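Local atomic coordinates of probable 2-hydroxyhepta-2,4-diene-1,7-dioate isomerase (Thermus thermophilus, PDB entry 2DFU), a protein that probably isomerises 2-hydroxyhepta-2,4-diene-1,7-dioate, as a metal-binding member of the fumarylacetoacetate hydrolase family. Residues A[1-10]-A[169-181]. Sequence-based numbering, arbitrary orientation.
Sequences MKILRFNEGR and PLGPWLETDLNPQ
The N-terminal nitrogen of Met-1 is gripped twice by the 169-181 segment: Met-1 N gives a 2.8 Å hydrogen bond to Thr-176 OG1 and forms a salt bridge of 3.1 Å with Glu-175 OE2. It meets that oxygen on the syn side, 29° out of the carboxylate plane, while the backbone N of Asp-177 occupies the anti lone pair of the same oxygen. The other carboxylate oxygen serves the second cation, Lys-2 NZ making a 2.8 Å salt bridge to Glu-175 OE1 on its anti lone pair. Glu-175 reaches both because its chain starts anti to the backbone N (chi1 164°) and then folds back at chi2. Lys-2 bends too: its CG rests over one face of the Trp-173 indole, 3.5 Å from Trp-173 NE1, before the chain turns to the carboxylate. Val-249 O accepts from both Lys-2 NZ and Trp-173 NE1. Were Glu-175 replaced by an alanine, the N-terminal ammonium and the lysine would probably lose their shared counter-charge, and Asp-177 N its acceptor.

The backbones pair as an antiparallel ladder, with Lys-2 and Glu-175 on one face and Ile-3 and Leu-174 on the other. Ile-3 N to Leu-174 O and Leu-174 N to Ile-3 O each measure 2.8 Å, both nearly straight, the second at 171°. A hydrogen bond from Thr-176 N to Met-1 O (3.0 Å) extends the pairing. The Ile-3 and Leu-174 side chains lie side by side, Ile-3 CB 3.9 Å from Leu-174 CG, and Leu-174 also packs on Leu-138. Just after the cis peptide that precedes Pro-172, a water accepts from Arg-5 N and donates to Pro-172 O. The contact thus joins strand 2-6 to the end of strand 168-175, and one carboxylate balancing two cations probably anchors the chain terminus there.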
loop_
_atom_site.group_PDB
_atom_site.type_symbol
_atom_site.label_atom_id
_atom_site.label_comp_id
_atom_site.label_asym_id
_atom_site.label_seq_id
_atom_site.Cartn_x
_atom_site.Cartn_y
_atom_site.Cartn_z
ATOM N N MET A 1 -4.374 -8.048 26.322
ATOM C CA MET A 1 -5.811 -8.381 26.097
ATOM C C MET A 1 -6.036 -8.600 24.604
ATOM O O MET A 1 -5.165 -8.292 23.786
ATOM C CB MET A 1 -6.707 -7.236 26.593
ATOM C CG MET A 1 -6.586 -5.953 25.774
ATOM S SD MET A 1 -7.413 -4.519 26.530
ATOM C CE MET A 1 -6.087 -3.924 27.630
ATOM N N LYS A 2 -7.198 -9.140 24.256
ATOM C CA LYS A 2 -7.524 -9.387 22.859
ATOM C C LYS A 2 -8.393 -8.271 22.308
ATOM O O LYS A 2 -9.469 -7.989 22.825
ATOM C CB LYS A 2 -8.254 -10.729 22.702
ATOM C CG LYS A 2 -7.351 -11.956 22.499
ATOM C CD LYS A 2 -6.623 -12.358 23.753
ATOM C CE LYS A 2 -6.033 -13.768 23.649
ATOM N NZ LYS A 2 -4.755 -13.835 22.894
ATOM N N ILE A 3 -7.916 -7.629 21.251
ATOM C CA ILE A 3 -8.652 -6.545 20.613
ATOM C C ILE A 3 -9.097 -7.018 19.234
ATOM O O ILE A 3 -8.303 -7.591 18.484
ATOM C CB ILE A 3 -7.761 -5.286 20.456
ATOM C CG1 ILE A 3 -7.617 -4.586 21.814
ATOM C CG2 ILE A 3 -8.339 -4.353 19.390
ATOM C CD1 ILE A 3 -6.740 -3.346 21.774
ATOM N N LEU A 4 -10.361 -6.785 18.896
ATOM C CA LEU A 4 -10.855 -7.206 17.587
ATOM C C LEU A 4 -11.693 -6.152 16.879
ATOM O O LEU A 4 -12.109 -5.163 17.478
ATOM C CB LEU A 4 -11.690 -8.482 17.714
ATOM C CG LEU A 4 -12.995 -8.338 18.500
ATOM C CD1 LEU A 4 -14.010 -9.386 18.050
ATOM C CD2 LEU A 4 -12.702 -8.464 19.981
ATOM N N ARG A 5 -11.906 -6.367 15.586
ATOM C CA ARG A 5 -12.739 -5.486 14.766
ATOM C C ARG A 5 -13.855 -6.386 14.281
ATOM O O ARG A 5 -13.597 -7.516 13.880
ATOM C CB ARG A 5 -11.984 -4.949 13.546
ATOM C CG ARG A 5 -11.220 -3.672 13.790
ATOM C CD ARG A 5 -10.567 -3.188 12.497
ATOM N NE ARG A 5 -11.516 -2.561 11.583
ATOM C CZ ARG A 5 -11.805 -3.002 10.361
ATOM N NH1 ARG A 5 -11.232 -4.096 9.878
ATOM N NH2 ARG A 5 -12.649 -2.317 9.602
ATOM N N PHE A 6 -15.086 -5.895 14.304
ATOM C CA PHE A 6 -16.207 -6.717 13.880
ATOM C C PHE A 6 -17.355 -5.911 13.277
ATOM O O PHE A 6 -17.413 -4.686 13.405
ATOM C CB PHE A 6 -16.727 -7.520 15.072
ATOM C CG PHE A 6 -17.240 -6.667 16.189
ATOM C CD1 PHE A 6 -16.360 -6.023 17.050
ATOM C CD2 PHE A 6 -18.608 -6.465 16.352
ATOM C CE1 PHE A 6 -16.830 -5.185 18.057
ATOM C CE2 PHE A 6 -19.091 -5.628 17.354
ATOM C CZ PHE A 6 -18.198 -4.984 18.211
ATOM N N ASN A 7 -18.266 -6.621 12.621
ATOM C CA ASN A 7 -19.434 -6.018 11.990
ATOM C C ASN A 7 -19.088 -4.803 11.135
ATOM O O ASN A 7 -18.228 -4.892 10.269
ATOM C CB ASN A 7 -20.471 -5.665 13.060
ATOM C CG ASN A 7 -21.072 -6.904 13.714
ATOM O OD1 ASN A 7 -20.773 -8.035 13.318
ATOM N ND2 ASN A 7 -21.923 -6.698 14.715
ATOM N N GLU A 8 -19.735 -3.667 11.358
ATOM C CA GLU A 8 -19.422 -2.502 10.531
ATOM C C GLU A 8 -18.195 -1.720 10.998
ATOM O O GLU A 8 -18.292 -0.543 11.351
ATOM C CB GLU A 8 -20.632 -1.559 10.426
ATOM C CG GLU A 8 -21.287 -1.195 11.750
ATOM C CD GLU A 8 -22.229 -2.279 12.262
ATOM O OE1 GLU A 8 -23.197 -2.620 11.549
ATOM O OE2 GLU A 8 -22.006 -2.787 13.377
ATOM N N GLY A 9 -17.041 -2.382 10.988
ATOM C CA GLY A 9 -15.807 -1.734 11.397
ATOM C C GLY A 9 -15.766 -1.291 12.851
ATOM O O GLY A 9 -15.069 -0.335 13.193
ATOM N N ARG A 10 -16.509 -1.975 13.712
ATOM C CA ARG A 10 -16.524 -1.629 15.126
ATOM C C ARG A 10 -15.321 -2.262 15.812
ATOM O O ARG A 10 -14.774 -3.247 15.324
ATOM C CB ARG A 10 -17.809 -2.131 15.789
ATOM C CG ARG A 10 -19.077 -1.411 15.334
ATOM C CD ARG A 10 -20.324 -2.040 15.955
ATOM N NE ARG A 10 -21.557 -1.418 15.476
ATOM C CZ ARG A 10 -22.208 -0.439 16.101
ATOM N NH1 ARG A 10 -21.755 0.043 17.248
ATOM N NH2 ARG A 10 -23.315 0.065 15.567
ATOM N N PRO A 169 -5.115 -13.356 4.577
ATOM C CA PRO A 169 -6.114 -13.592 5.624
ATOM C C PRO A 169 -5.437 -13.036 6.884
ATOM O O PRO A 169 -4.237 -13.249 7.078
ATOM C CB PRO A 169 -6.221 -15.117 5.657
ATOM C CG PRO A 169 -5.982 -15.501 4.227
ATOM C CD PRO A 169 -4.816 -14.599 3.837
ATOM N N LEU A 170 -6.174 -12.320 7.729
ATOM C CA LEU A 170 -5.555 -11.740 8.919
ATOM C C LEU A 170 -6.496 -11.753 10.114
ATOM O O LEU A 170 -7.634 -11.297 10.016
ATOM C CB LEU A 170 -5.121 -10.297 8.624
ATOM C CG LEU A 170 -4.255 -9.585 9.668
ATOM C CD1 LEU A 170 -2.799 -9.987 9.473
ATOM C CD2 LEU A 170 -4.400 -8.083 9.517
ATOM N N GLY A 171 -6.009 -12.262 11.244
ATOM C CA GLY A 171 -6.833 -12.325 12.441
ATOM C C GLY A 171 -6.400 -13.431 13.393
ATOM O O GLY A 171 -5.251 -13.864 13.349
ATOM N N PRO A 172 -7.297 -13.922 14.263
ATOM C CA PRO A 172 -8.702 -13.525 14.437
ATOM C C PRO A 172 -8.808 -12.196 15.173
ATOM O O PRO A 172 -9.828 -11.502 15.122
ATOM C CB PRO A 172 -9.262 -14.658 15.286
ATOM C CG PRO A 172 -8.098 -14.918 16.234
ATOM C CD PRO A 172 -6.916 -14.942 15.262
ATOM N N TRP A 173 -7.744 -11.866 15.887
ATOM C CA TRP A 173 -7.721 -10.638 16.641
ATOM C C TRP A 173 -6.295 -10.348 17.040
ATOM O O TRP A 173 -5.370 -11.084 16.724
ATOM C CB TRP A 173 -8.610 -10.772 17.888
ATOM C CG TRP A 173 -8.517 -12.127 18.496
ATOM C CD1 TRP A 173 -7.385 -12.704 19.112
ATOM C CD2 TRP A 173 -9.607 -13.063 18.686
ATOM N NE1 TRP A 173 -7.652 -13.919 19.662
ATOM C CE2 TRP A 173 -9.085 -14.184 19.386
ATOM C CE3 TRP A 173 -10.945 -13.059 18.322
ATOM C CZ2 TRP A 173 -9.898 -15.258 19.687
ATOM C CZ3 TRP A 173 -11.766 -14.130 18.625
ATOM C CH2 TRP A 173 -11.235 -15.245 19.307
ATOM N N LEU A 174 -6.104 -9.215 17.709
ATOM C CA LEU A 174 -4.751 -8.958 18.131
ATOM C C LEU A 174 -4.595 -9.000 19.638
ATOM O O LEU A 174 -5.488 -8.699 20.417
ATOM C CB LEU A 174 -4.242 -7.656 17.514
ATOM C CG LEU A 174 -4.778 -6.413 18.211
ATOM C CD1 LEU A 174 -3.909 -5.989 19.397
ATOM C CD2 LEU A 174 -4.828 -5.210 17.273
ATOM N N GLU A 175 -3.423 -9.493 20.025
ATOM C CA GLU A 175 -3.085 -9.555 21.426
ATOM C C GLU A 175 -2.123 -8.422 21.771
ATOM O O GLU A 175 -1.107 -8.216 21.119
ATOM C CB GLU A 175 -2.422 -10.915 21.657
ATOM C CG GLU A 175 -1.653 -11.021 22.970
ATOM C CD GLU A 175 -2.607 -10.872 24.129
ATOM O OE1 GLU A 175 -3.519 -11.679 24.247
ATOM O OE2 GLU A 175 -2.428 -9.947 24.915
ATOM N N THR A 176 -2.450 -7.633 22.788
ATOM C CA THR A 176 -1.619 -6.487 23.170
ATOM C C THR A 176 -0.442 -6.828 24.085
ATOM O O THR A 176 0.544 -6.094 24.134
ATOM C CB THR A 176 -2.439 -5.416 23.907
ATOM O OG1 THR A 176 -2.897 -5.953 25.151
ATOM C CG2 THR A 176 -3.633 -4.971 23.067
ATOM N N ASP A 177 -0.549 -7.932 24.813
ATOM C CA ASP A 177 0.496 -8.331 25.746
ATOM C C ASP A 177 1.212 -9.612 25.308
ATOM O O ASP A 177 0.678 -10.711 25.442
ATOM C CB ASP A 177 -0.132 -8.495 27.136
ATOM C CG ASP A 177 0.891 -8.788 28.211
ATOM O OD1 ASP A 177 2.058 -8.368 28.063
ATOM O OD2 ASP A 177 0.519 -9.425 29.215
ATOM N N LEU A 178 2.430 -9.468 24.794
ATOM C CA LEU A 178 3.179 -10.628 24.330
ATOM C C LEU A 178 4.672 -10.352 24.158
ATOM O O LEU A 178 5.074 -9.205 23.958
ATOM C CB LEU A 178 2.610 -11.068 22.983
ATOM C CG LEU A 178 3.169 -12.331 22.332
ATOM C CD1 LEU A 178 2.385 -13.529 22.834
ATOM C CD2 LEU A 178 3.057 -12.230 20.813
ATOM N N ASN A 179 5.489 -11.400 24.256
ATOM C CA ASN A 179 6.917 -11.316 23.941
ATOM C C ASN A 179 7.167 -11.967 22.601
ATOM O O ASN A 179 7.180 -13.178 22.453
ATOM C CB ASN A 179 7.749 -12.025 25.020
ATOM C CG ASN A 179 9.235 -11.954 24.690
ATOM O OD1 ASN A 179 9.653 -11.459 23.644
ATOM N ND2 ASN A 179 10.058 -12.471 25.622
ATOM N N PRO A 180 7.294 -11.080 21.596
ATOM C CA PRO A 180 7.293 -11.469 20.189
ATOM C C PRO A 180 8.362 -12.503 19.854
ATOM O O PRO A 180 8.258 -13.279 18.915
ATOM C CB PRO A 180 7.504 -10.207 19.374
ATOM C CG PRO A 180 8.008 -9.123 20.322
ATOM C CD PRO A 180 7.435 -9.643 21.717
ATOM N N GLN A 181 9.448 -12.488 20.622
ATOM C CA GLN A 181 10.550 -13.404 20.347
ATOM C C GLN A 181 10.478 -14.677 21.177
ATOM O O GLN A 181 11.425 -15.457 21.205
ATOM C CB GLN A 181 11.897 -12.709 20.573
ATOM C CG GLN A 181 11.996 -11.353 19.897
ATOM C CD GLN A 181 11.574 -11.388 18.433
ATOM O OE1 GLN A 181 11.010 -10.424 17.921
ATOM N NE2 GLN A 181 11.857 -12.495 17.754
HETATM O O HOH W 1 -10.455 -8.715 14.548
#